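Long-range contacts in porin (Rhodobacter blasticus, PDB 3PRN), which forms homotrimers in the outer membrane whose channels let small hydrophilic solutes, up to about 0.6 kDa, diffuse passively: residues Arg30-Ile35 / Arg52-Asp57; Asn5-Phe10 / Gly284-Phe289; Val82-Thr87 / Ala116-Tyr121; Phe10-Val15 / Thr25-Arg30. The protein carries 1 engineered substitution. One frame throughout, in Å; residues are numbered along the deposited sequence. Where two conformers were deposited one is given.

Contact 1: residues Arg30-Ile35 / Arg52-Asp57; sequences RLRINI and RMQWDD. With MG (magnesium ion), chain B.
Arg32 and Arg52 lie flat on each other across two antiparallel strands, their guanidinium centres 3.6 Å apart and the planes 11° from parallel, NH1 of Arg52 sitting over the middle of its partner. Each like-charged group also has an acceptor at its edge, which probably eases the repulsion. Arg32 grips Gln54 side-on, NE (2.8 Å) and NH2 both reaching OE1 from the same face of the amide, while Arg52 NE meets Asn34 OD1 at 2.7 Å. A bend at chi3 (-76° in Arg32) turns the guanidinium over the neighbouring strand. The network runs on through Gln54 NE2, which lies over the Arg30 guanidinium and donates to Asp56 OD2 at 3.0 Å; Arg30 NE bridges Asp56 OD1 at 2.8 Å in a nearly straight bond, and Lys120 pairs with OD2. Replacing Arg32 by an alanine would probably leave Gln54 OE1 without either of these donors and uncover one face of the Arg52 guanidinium, which Asn34 and Ser119 would still hold. Strands 25-39 and 46-56 form a hairpin of the 16-stranded porin barrel, with polar and apolar side chains alternating between its faces. On the apolar face packing across the hairpin is looser: Ile33 CB stands 4.5 Å from Met53 CB, and Met53 meets Met53 of both other subunits. Beyond the strand end water takes over, as Asp57 OD1 binds magnesium at 2.1 Å beside three waters and Ser28.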
# COMPACT_ATOMS: atom_id res chain seq x y z
N ARG A 30 6.36 14.97 4.80
CA ARG A 30 6.43 13.86 3.83
C ARG A 30 6.71 12.56 4.60
O ARG A 30 7.52 12.55 5.53
CB ARG A 30 7.59 14.11 2.86
CG ARG A 30 7.96 12.86 2.02
CD ARG A 30 9.08 13.12 1.05
NE ARG A 30 8.71 14.06 0.01
CZ ARG A 30 9.54 14.44 -0.99
NH1 ARG A 30 10.77 13.96 -1.09
NH2 ARG A 30 9.07 15.32 -1.85
N LEU A 31 6.05 11.48 4.20
CA LEU A 31 6.39 10.17 4.75
C LEU A 31 6.86 9.30 3.56
O LEU A 31 6.09 9.23 2.56
CB LEU A 31 5.23 9.54 5.47
CG LEU A 31 5.41 8.03 5.79
CD1 LEU A 31 6.57 7.88 6.75
CD2 LEU A 31 4.14 7.49 6.43
N ARG A 32 8.05 8.74 3.60
CA ARG A 32 8.49 7.87 2.52
C ARG A 32 8.81 6.47 3.08
O ARG A 32 9.61 6.33 4.04
CB ARG A 32 9.76 8.43 1.80
CG ARG A 32 10.27 7.42 0.74
CD ARG A 32 11.61 7.96 0.14
NE ARG A 32 11.29 9.04 -0.80
CZ ARG A 32 12.17 9.74 -1.51
NH1 ARG A 32 13.50 9.50 -1.42
NH2 ARG A 32 11.73 10.70 -2.33
N ILE A 33 8.21 5.43 2.48
CA ILE A 33 8.54 4.06 2.82
C ILE A 33 9.03 3.34 1.57
O ILE A 33 8.31 3.33 0.57
CB ILE A 33 7.30 3.30 3.37
CG1 ILE A 33 6.85 3.85 4.72
CG2 ILE A 33 7.58 1.81 3.58
CD1 ILE A 33 5.37 3.60 4.99
N ASN A 34 10.19 2.69 1.64
CA ASN A 34 10.69 1.90 0.51
C ASN A 34 10.55 0.40 0.90
O ASN A 34 10.94 0.00 2.03
CB ASN A 34 12.16 2.19 0.24
CG ASN A 34 12.43 3.65 -0.15
OD1 ASN A 34 11.84 4.16 -1.10
ND2 ASN A 34 13.34 4.27 0.58
N ILE A 35 10.06 -0.38 -0.03
CA ILE A 35 9.93 -1.83 0.22
C ILE A 35 10.88 -2.46 -0.79
O ILE A 35 10.70 -2.25 -2.00
CB ILE A 35 8.49 -2.26 -0.06
CG1 ILE A 35 7.56 -1.39 0.81
CG2 ILE A 35 8.34 -3.75 0.17
CD1 ILE A 35 6.13 -1.80 0.59
N ARG A 52 7.93 1.98 -3.81
CA ARG A 52 7.89 3.11 -2.88
C ARG A 52 6.44 3.53 -2.56
O ARG A 52 5.55 3.55 -3.46
CB ARG A 52 8.62 4.33 -3.48
CG ARG A 52 8.63 5.60 -2.64
CD ARG A 52 9.68 6.60 -3.15
NE ARG A 52 11.06 6.02 -2.91
CZ ARG A 52 12.15 6.64 -3.36
NH1 ARG A 52 12.06 7.82 -4.04
NH2 ARG A 52 13.36 6.17 -3.11
N MET A 53 6.16 3.88 -1.32
CA MET A 53 4.88 4.43 -0.87
C MET A 53 5.27 5.78 -0.23
O MET A 53 6.01 5.85 0.73
CB MET A 53 4.15 3.57 0.17
CG MET A 53 3.68 2.25 -0.52
SD MET A 53 2.88 1.20 0.78
CE MET A 53 1.28 2.00 0.75
N GLN A 54 4.92 6.88 -0.93
CA GLN A 54 5.25 8.20 -0.43
C GLN A 54 4.01 9.08 -0.35
O GLN A 54 3.25 9.10 -1.31
CB GLN A 54 6.26 8.88 -1.34
CG GLN A 54 6.74 10.25 -0.83
CD GLN A 54 7.83 10.77 -1.77
OE1 GLN A 54 8.87 10.07 -1.88
NE2 GLN A 54 7.62 11.90 -2.42
N TRP A 55 3.87 9.77 0.78
CA TRP A 55 2.79 10.70 0.98
C TRP A 55 3.42 12.10 1.21
O TRP A 55 4.42 12.23 1.95
CB TRP A 55 1.95 10.29 2.24
CG TRP A 55 0.89 11.34 2.53
CD1 TRP A 55 -0.37 11.41 1.99
CD2 TRP A 55 1.01 12.44 3.45
NE1 TRP A 55 -1.04 12.48 2.52
CE2 TRP A 55 -0.22 13.15 3.40
CE3 TRP A 55 2.04 12.94 4.24
CZ2 TRP A 55 -0.44 14.32 4.13
CZ3 TRP A 55 1.83 14.09 4.99
CH2 TRP A 55 0.57 14.78 4.92
N ASP A 56 2.83 13.11 0.61
CA ASP A 56 3.17 14.50 0.83
C ASP A 56 1.93 15.30 1.22
O ASP A 56 0.83 15.02 0.78
CB ASP A 56 3.79 15.13 -0.46
CG ASP A 56 5.21 14.56 -0.70
OD1 ASP A 56 6.16 15.16 -0.19
OD2 ASP A 56 5.34 13.56 -1.43
N ASP A 57 2.12 16.34 2.04
CA ASP A 57 0.98 17.20 2.39
C ASP A 57 0.41 17.75 1.07
O ASP A 57 1.13 18.06 0.11
CB ASP A 57 1.39 18.32 3.37
CG ASP A 57 2.35 19.27 2.67
OD1 ASP A 57 3.56 18.96 2.65
OD2 ASP A 57 1.88 20.28 2.09
MG MG B . 5.06 19.75 1.38
O HOH W 1 6.15 17.51 1.24
O HOH W 2 3.95 18.83 -0.66
O HOH W 3 3.83 21.59 0.77

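Contact 2: residues Asn5-Phe10 / Gly284-Phe289; sequences NGYGRF and GVRFDF. With C8E ((hydroxyethyloxy)tri(ethyloxy)octane), chain E.
Phe289, the last residue of the chain, lays the face of its ring over bare backbone, CZ lying 3.5 Å from Tyr7 N. Its chi1 of 47° sets CG between the backbone N and the carbonyl carbon, which swings the ring across to the first strand. Its terminal carboxylate takes part too, OXT accepting from Gly6 N at 3.1 Å. Gly8 repeats the theme: its CA stands over the Phe287 ring, 4.2 Å from the centroid, where any CB would collide with CZ. The other side of the sheet is polar. There the Arg286 guanidinium stacks on the Tyr7 ring in a cation-pi contact, planes 25° apart and CZ 3.8 Å from the centroid, and Asp288 holds its edge by two bonds, NE to OD1 and NH2 to OD2 (2.8 Å). A leucine in place of Arg286 would probably strip the Tyr7 face of its cation and leave the Asp288 carboxylate without its mate. Tyr7 OH itself bonds to Arg30. In this way strand 279-288 zips onto strand 2-15 and closes the barrel, between strands 265-273 and 25-39, while Phe287 meets Phe47 of the second subunit.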
# COMPACT_ATOMS: atom_id res chain seq x y z
N ASN A 5 12.53 0.48 4.66
CA ASN A 5 13.26 1.61 5.20
C ASN A 5 12.53 2.89 4.79
O ASN A 5 11.72 2.80 3.86
CB ASN A 5 14.75 1.62 4.80
CG ASN A 5 14.93 1.85 3.30
OD1 ASN A 5 14.83 2.98 2.83
ND2 ASN A 5 15.18 0.83 2.50
N GLY A 6 12.92 4.02 5.32
CA GLY A 6 12.28 5.25 4.88
C GLY A 6 12.65 6.40 5.77
O GLY A 6 13.58 6.31 6.58
N TYR A 7 11.84 7.46 5.69
CA TYR A 7 12.07 8.66 6.48
C TYR A 7 10.77 9.45 6.62
O TYR A 7 9.82 9.27 5.85
CB TYR A 7 13.14 9.56 5.88
CG TYR A 7 12.88 10.31 4.60
CD1 TYR A 7 12.04 11.40 4.56
CD2 TYR A 7 13.51 9.89 3.43
CE1 TYR A 7 11.81 12.08 3.36
CE2 TYR A 7 13.32 10.55 2.22
CZ TYR A 7 12.47 11.64 2.20
OH TYR A 7 12.27 12.33 1.02
N GLY A 8 10.71 10.23 7.70
CA GLY A 8 9.61 11.15 7.87
C GLY A 8 10.30 12.56 7.98
O GLY A 8 11.47 12.63 8.39
N ARG A 9 9.57 13.57 7.55
CA ARG A 9 10.07 14.95 7.74
C ARG A 9 8.86 15.84 7.94
O ARG A 9 7.80 15.62 7.31
CB ARG A 9 10.98 15.42 6.63
CG ARG A 9 10.26 15.84 5.35
CD ARG A 9 11.27 16.12 4.23
NE ARG A 9 10.58 16.61 3.07
CZ ARG A 9 11.11 16.64 1.83
NH1 ARG A 9 12.32 16.22 1.59
NH2 ARG A 9 10.31 17.14 0.89
N PHE A 10 9.05 16.90 8.75
CA PHE A 10 7.95 17.88 8.87
C PHE A 10 8.55 19.22 9.29
O PHE A 10 9.63 19.22 9.91
CB PHE A 10 6.87 17.36 9.84
CG PHE A 10 7.32 17.15 11.26
CD1 PHE A 10 7.42 18.22 12.13
CD2 PHE A 10 7.65 15.90 11.76
CE1 PHE A 10 7.85 18.07 13.44
CE2 PHE A 10 8.04 15.74 13.08
CZ PHE A 10 8.15 16.80 13.92
N GLY A 284 12.78 22.66 9.48
CA GLY A 284 12.15 21.40 9.82
C GLY A 284 13.15 20.32 10.23
O GLY A 284 14.36 20.57 10.32
N VAL A 285 12.59 19.14 10.48
CA VAL A 285 13.34 17.94 10.87
C VAL A 285 13.07 16.78 9.94
O VAL A 285 11.95 16.60 9.45
CB VAL A 285 12.90 17.36 12.22
CG1 VAL A 285 14.06 17.00 13.14
CG2 VAL A 285 11.99 18.28 13.02
N ARG A 286 14.10 16.02 9.73
CA ARG A 286 13.99 14.77 8.99
C ARG A 286 14.55 13.68 9.93
O ARG A 286 15.62 13.85 10.56
CB ARG A 286 14.80 14.82 7.70
CG ARG A 286 14.80 13.47 6.98
CD ARG A 286 15.81 13.40 5.85
NE ARG A 286 16.18 12.03 5.48
CZ ARG A 286 16.33 11.62 4.22
NH1 ARG A 286 16.15 12.47 3.20
NH2 ARG A 286 16.67 10.38 3.88
N PHE A 287 13.90 12.54 9.99
CA PHE A 287 14.36 11.42 10.77
C PHE A 287 14.26 10.15 9.89
O PHE A 287 13.27 9.92 9.22
CB PHE A 287 13.62 11.27 12.08
CG PHE A 287 12.11 11.28 11.97
CD1 PHE A 287 11.40 12.46 11.85
CD2 PHE A 287 11.43 10.07 11.97
CE1 PHE A 287 9.99 12.46 11.82
CE2 PHE A 287 10.03 10.06 11.92
CZ PHE A 287 9.33 11.24 11.85
N ASP A 288 15.33 9.36 9.87
CA ASP A 288 15.46 8.19 9.05
C ASP A 288 15.16 6.95 9.89
O ASP A 288 15.52 6.95 11.08
CB ASP A 288 16.90 8.09 8.49
CG ASP A 288 17.02 9.09 7.34
OD1 ASP A 288 17.24 10.33 7.59
OD2 ASP A 288 16.86 8.69 6.13
N PHE A 289 14.42 6.00 9.34
CA PHE A 289 14.07 4.81 10.09
C PHE A 289 14.14 3.57 9.23
O PHE A 289 13.90 2.48 9.86
CB PHE A 289 12.71 4.93 10.79
CG PHE A 289 11.60 5.45 9.93
CD1 PHE A 289 11.15 4.74 8.84
CD2 PHE A 289 11.08 6.71 10.21
CE1 PHE A 289 10.13 5.28 8.02
CE2 PHE A 289 10.06 7.24 9.42
CZ PHE A 289 9.62 6.52 8.29
OXT PHE A 289 14.38 3.65 8.00
C1 C8E E . -1.35 26.95 17.83
C2 C8E E . -2.16 27.39 16.66
C3 C8E E . -1.65 26.73 15.45
C4 C8E E . -0.75 27.74 14.83
C5 C8E E . 0.23 26.84 14.14
C6 C8E E . 1.58 27.33 14.33
C7 C8E E . 2.22 26.25 15.01
C8 C8E E . 3.65 26.10 14.67
O9 C8E E . 4.22 24.79 14.80
C10 C8E E . 4.16 24.15 16.07
C11 C8E E . 4.49 22.70 15.99
O12 C8E E . 4.57 22.01 14.74
C13 C8E E . 5.46 22.26 13.65
C14 C8E E . 6.91 22.56 13.28
O15 C8E E . 8.15 21.85 13.57
C16 C8E E . 9.10 22.85 14.04
C17 C8E E . 10.32 22.99 13.18
O18 C8E E . 11.70 22.58 13.35
C19 C8E E . 12.15 22.09 14.63
C20 C8E E . 12.97 22.91 15.70
O21 C8E E . 13.80 24.00 15.26
O HOH W 4 16.22 6.81 4.41
O HOH W 5 14.53 15.27 3.20

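Contact 3: residues Val82-Thr87 / Ala116-Tyr121; sequences VGNVDT and AYNSKY. With C8E ((hydroxyethyloxy)tri(ethyloxy)octane), chain C.
The Tyr117 ring carries the amide of Asn84 over one face, the two planes only 9° apart, with ND2 3.6 Å from CE1. At its edge, near the ring plane, sits the backbone carbonyl of the same asparagine, Asn84 O lying 3.2 Å from CD1. Lys50 makes a cation-pi contact with this ring, and Tyr117 OH bonds to Asn67.

The amide that covers Tyr117 does a second job. Asn84 OD1 receives Asn118 N at 2.9 Å in an almost straight bond (178°), and Asn84 ND2 returns one to Asn118 O at 2.9 Å, both on lone pairs in the carbonyl plane. One side chain thus satisfies the N-H and C=O of a single residue, and with CG anti to its own N (chi1 -178°) it reaches out from an inverse gamma turn to do so. ND2 has a further acceptor in Ala68 O, which helps to fix its rotation. On the Asp86 side the link is looser and wet: a water donates to Asp86 OD1 and accepts from Thr87 N and from Tyr117 N at 3.0 Å. Thr87, N-cap of the short helix 88-91, bonds through OG1 to Phe115 O.

The start of the long excursion between strands 78-83 and 131-138 is tied here to a point well along it, at Asn118, an arrangement consistent with the inward-folded loop that narrows the pore eyelet of porins.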
# COMPACT_ATOMS: atom_id res chain seq x y z
N VAL A 82 15.60 -2.33 -14.68
CA VAL A 82 14.52 -2.24 -15.65
C VAL A 82 13.24 -1.72 -15.00
O VAL A 82 13.05 -1.96 -13.75
CB VAL A 82 14.27 -3.63 -16.29
CG1 VAL A 82 14.06 -4.73 -15.27
CG2 VAL A 82 13.09 -3.60 -17.24
N GLY A 83 12.41 -1.06 -15.78
CA GLY A 83 11.13 -0.56 -15.29
C GLY A 83 11.19 0.88 -14.89
O GLY A 83 11.54 1.75 -15.69
N ASN A 84 10.85 1.20 -13.63
CA ASN A 84 10.94 2.63 -13.18
C ASN A 84 12.36 2.86 -12.69
O ASN A 84 12.67 2.73 -11.50
CB ASN A 84 9.90 2.79 -12.04
CG ASN A 84 9.77 4.17 -11.46
OD1 ASN A 84 10.35 5.17 -11.95
ND2 ASN A 84 8.97 4.27 -10.37
N VAL A 85 13.32 3.15 -13.55
CA VAL A 85 14.71 3.28 -13.28
C VAL A 85 15.18 4.67 -12.84
O VAL A 85 14.47 5.65 -13.09
CB VAL A 85 15.55 2.86 -14.53
CG1 VAL A 85 15.15 1.42 -14.99
CG2 VAL A 85 15.36 3.77 -15.76
N ASP A 86 16.32 4.67 -12.19
CA ASP A 86 17.10 5.86 -11.94
C ASP A 86 17.84 6.20 -13.25
O ASP A 86 18.45 5.32 -13.88
CB ASP A 86 18.16 5.65 -10.82
CG ASP A 86 17.43 5.62 -9.48
OD1 ASP A 86 16.85 6.69 -9.05
OD2 ASP A 86 17.37 4.52 -8.82
N THR A 87 17.78 7.46 -13.64
CA THR A 87 18.39 7.91 -14.90
C THR A 87 19.75 8.57 -14.68
O THR A 87 20.14 8.99 -13.59
CB THR A 87 17.49 8.93 -15.59
OG1 THR A 87 17.29 10.05 -14.73
CG2 THR A 87 16.12 8.37 -15.96
N ALA A 116 13.21 11.01 -14.44
CA ALA A 116 13.95 10.57 -13.22
C ALA A 116 13.07 9.51 -12.56
O ALA A 116 11.87 9.42 -12.90
CB ALA A 116 14.14 11.77 -12.29
N TYR A 117 13.59 8.80 -11.57
CA TYR A 117 12.73 7.83 -10.87
C TYR A 117 11.39 8.44 -10.44
O TYR A 117 11.38 9.50 -9.80
CB TYR A 117 13.48 7.39 -9.60
CG TYR A 117 12.79 6.32 -8.78
CD1 TYR A 117 12.70 5.02 -9.22
CD2 TYR A 117 12.21 6.66 -7.56
CE1 TYR A 117 12.05 4.03 -8.45
CE2 TYR A 117 11.57 5.68 -6.77
CZ TYR A 117 11.51 4.39 -7.22
OH TYR A 117 10.86 3.43 -6.45
N ASN A 118 10.28 7.76 -10.69
CA ASN A 118 8.96 8.36 -10.34
C ASN A 118 8.56 7.86 -8.96
O ASN A 118 8.30 6.63 -8.81
CB ASN A 118 7.91 7.95 -11.39
CG ASN A 118 8.33 8.47 -12.77
OD1 ASN A 118 8.58 9.66 -12.91
ND2 ASN A 118 8.37 7.60 -13.76
N SER A 119 8.50 8.74 -7.99
CA SER A 119 8.20 8.31 -6.64
C SER A 119 6.76 7.93 -6.39
O SER A 119 6.54 7.22 -5.39
CB SER A 119 8.59 9.38 -5.60
OG SER A 119 9.99 9.44 -5.46
N LYS A 120 5.83 8.35 -7.22
CA LYS A 120 4.43 8.14 -7.01
C LYS A 120 3.69 7.72 -8.28
O LYS A 120 4.31 7.81 -9.35
CB LYS A 120 3.79 9.50 -6.63
CG LYS A 120 4.30 9.93 -5.24
CD LYS A 120 3.53 11.18 -4.82
CE LYS A 120 3.99 11.62 -3.45
NZ LYS A 120 3.40 12.92 -3.05
N TYR A 121 2.43 7.38 -8.15
CA TYR A 121 1.58 7.03 -9.28
C TYR A 121 1.34 8.34 -10.07
O TYR A 121 1.65 9.44 -9.57
CB TYR A 121 0.27 6.45 -8.76
CG TYR A 121 -0.67 7.51 -8.15
CD1 TYR A 121 -1.56 8.25 -8.92
CD2 TYR A 121 -0.62 7.75 -6.80
CE1 TYR A 121 -2.42 9.19 -8.36
CE2 TYR A 121 -1.45 8.69 -6.20
CZ TYR A 121 -2.35 9.39 -6.98
OH TYR A 121 -3.15 10.35 -6.36
C1 C8E C . -3.50 2.20 -8.29
C2 C8E C . -2.92 3.10 -7.30
C3 C8E C . -3.86 4.13 -6.87
C4 C8E C . -3.56 5.30 -7.69
C5 C8E C . -4.84 5.61 -8.38
C6 C8E C . -5.34 6.88 -7.96
C7 C8E C . -6.14 7.21 -9.11
C8 C8E C . -6.92 8.44 -8.84
O9 C8E C . -7.28 9.28 -9.95
C10 C8E C . -8.41 8.86 -10.69
C11 C8E C . -8.64 9.89 -11.77
O12 C8E C . -8.80 11.24 -11.23
C13 C8E C . -7.63 12.13 -11.17
C14 C8E C . -6.96 12.55 -9.83
O15 C8E C . -6.32 13.82 -9.44
C16 C8E C . -4.88 13.72 -9.37
C17 C8E C . -4.24 12.86 -8.27
O18 C8E C . -2.88 12.74 -7.92
C19 C8E C . -2.05 13.90 -7.62
C20 C8E C . -1.30 13.88 -6.18
O21 C8E C . -1.75 15.01 -5.41
O HOH W 6 16.52 8.74 -11.01

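Contact 4: residues Phe10-Val15 / Thr25-Arg30; sequences FGLQYV and TIISSR. With MG (magnesium ion), chain B.
Gln13 and Ile26 exchange two backbone hydrogen bonds, Gln13 N to Ile26 O at 3.0 Å and Ile26 N to Gln13 O at 2.9 Å. The pair is strongly twisted, the directions of the two short segments 136° apart. Apolar packing gathers on the Leu12 side, where CD2 of Leu12 meets Ile27 CG1 at 3.9 Å and leans on the methyl of Thr25. Thr25 also brings its hydroxyl to the rim of the Tyr14 ring, OG1 lying 3.2 Å from CD1 near the ring plane. On the face of Gln13 and Ser28, which Ile26 shares, polar contacts dominate. Gln13 runs extended beside Ile26, its OE1 bonded to Arg18 and its NE2 to Glu103, the residue that also takes a bond from Ser28 OG. Metal binding completes the set: with OG anti to the backbone N (chi1 172°), Ser28 turns its oxygen to the magnesium ion at 2.0 Å. One of the three metal waters donates to Ser29 O, and Asp57 supplies the other protein ligand, making this a beta hairpin of the porin barrel with a magnesium site on one face.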
# COMPACT_ATOMS: atom_id res chain seq x y z
N PHE A 10 9.05 16.90 8.75
CA PHE A 10 7.95 17.88 8.87
C PHE A 10 8.55 19.22 9.29
O PHE A 10 9.63 19.22 9.91
CB PHE A 10 6.87 17.36 9.84
CG PHE A 10 7.32 17.15 11.26
CD1 PHE A 10 7.42 18.22 12.13
CD2 PHE A 10 7.65 15.90 11.76
CE1 PHE A 10 7.85 18.07 13.44
CE2 PHE A 10 8.04 15.74 13.08
CZ PHE A 10 8.15 16.80 13.92
N GLY A 11 7.89 20.34 9.03
CA GLY A 11 8.45 21.63 9.42
C GLY A 11 7.55 22.71 8.78
O GLY A 11 6.41 22.44 8.38
N LEU A 12 8.11 23.90 8.70
CA LEU A 12 7.41 25.06 8.19
C LEU A 12 8.03 25.44 6.84
O LEU A 12 9.25 25.40 6.69
CB LEU A 12 7.59 26.26 9.16
CG LEU A 12 6.95 26.05 10.54
CD1 LEU A 12 7.46 27.12 11.51
CD2 LEU A 12 5.43 26.08 10.44
N GLN A 13 7.15 25.76 5.91
CA GLN A 13 7.55 26.14 4.56
C GLN A 13 6.85 27.48 4.24
O GLN A 13 5.63 27.56 4.24
CB GLN A 13 7.09 25.09 3.56
CG GLN A 13 7.56 25.37 2.13
CD GLN A 13 6.62 24.71 1.14
OE1 GLN A 13 5.58 25.27 0.81
NE2 GLN A 13 6.88 23.46 0.70
N TYR A 14 7.71 28.47 3.98
CA TYR A 14 7.23 29.84 3.70
C TYR A 14 7.57 30.23 2.27
O TYR A 14 8.70 30.06 1.80
CB TYR A 14 7.85 30.80 4.71
CG TYR A 14 7.68 32.28 4.36
CD1 TYR A 14 6.54 32.97 4.71
CD2 TYR A 14 8.68 32.94 3.65
CE1 TYR A 14 6.40 34.32 4.41
CE2 TYR A 14 8.56 34.29 3.34
CZ TYR A 14 7.42 34.97 3.74
OH TYR A 14 7.29 36.31 3.39
N VAL A 15 6.55 30.76 1.61
CA VAL A 15 6.65 31.24 0.24
C VAL A 15 6.04 32.66 0.23
O VAL A 15 4.84 32.77 0.50
CB VAL A 15 5.87 30.41 -0.77
CG1 VAL A 15 5.97 31.16 -2.12
CG2 VAL A 15 6.47 29.01 -0.87
N THR A 25 2.69 30.72 4.92
CA THR A 25 3.40 29.69 5.67
C THR A 25 2.54 28.46 5.90
O THR A 25 1.39 28.58 6.38
CB THR A 25 3.86 30.28 7.02
OG1 THR A 25 4.90 31.27 6.82
CG2 THR A 25 4.51 29.20 7.91
N ILE A 26 3.00 27.28 5.48
CA ILE A 26 2.22 26.07 5.80
C ILE A 26 3.11 25.02 6.52
O ILE A 26 4.32 25.18 6.56
CB ILE A 26 1.64 25.38 4.55
CG1 ILE A 26 2.78 24.91 3.65
CG2 ILE A 26 0.64 26.28 3.85
CD1 ILE A 26 2.33 24.06 2.49
N ILE A 27 2.49 23.99 7.08
CA ILE A 27 3.26 22.86 7.63
C ILE A 27 3.44 21.84 6.53
O ILE A 27 2.43 21.24 6.06
CB ILE A 27 2.61 22.21 8.84
CG1 ILE A 27 2.77 23.25 10.00
CG2 ILE A 27 3.25 20.89 9.27
CD1 ILE A 27 1.77 22.97 11.11
N SER A 28 4.65 21.69 6.03
CA SER A 28 4.89 20.79 4.92
C SER A 28 5.55 19.53 5.48
O SER A 28 6.55 19.63 6.20
CB SER A 28 5.82 21.44 3.88
OG SER A 28 6.21 20.51 2.89
N SER A 29 5.09 18.37 5.01
CA SER A 29 5.62 17.12 5.56
C SER A 29 5.56 16.01 4.54
O SER A 29 4.85 16.11 3.54
CB SER A 29 4.82 16.77 6.83
OG SER A 29 3.47 16.61 6.51
N ARG A 30 6.36 14.97 4.80
CA ARG A 30 6.43 13.86 3.83
C ARG A 30 6.71 12.56 4.60
O ARG A 30 7.52 12.55 5.53
CB ARG A 30 7.59 14.11 2.86
CG ARG A 30 7.96 12.86 2.02
CD ARG A 30 9.08 13.12 1.05
NE ARG A 30 8.71 14.06 0.01
CZ ARG A 30 9.54 14.44 -0.99
NH1 ARG A 30 10.77 13.96 -1.09
NH2 ARG A 30 9.07 15.32 -1.85
MG MG B . 5.06 19.75 1.38
O HOH W 1 6.15 17.51 1.24
O HOH W 2 3.95 18.83 -0.66
O HOH W 3 3.83 21.59 0.77

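Four closures follow one another from the N terminus. Strand 2-15 enters first, and its later half pairs in contact 4 with strand 25-39, closing the shortest loop. Strand 25-39 then meets strand 46-56 in contact 1, in series with contact 4, sharing Arg30 and the magnesium site with it. Contact 3 comes later and is again in series, tying the start of the long loop after strand 78-83 to its later part; Lys120 and Ser119 reach back from it to Asp56 and Arg52 of contact 1. Contact 2 closes last, joining the final strand to the first, and all the others nest within its loop. Phe10 belongs to both contact 2 and contact 4.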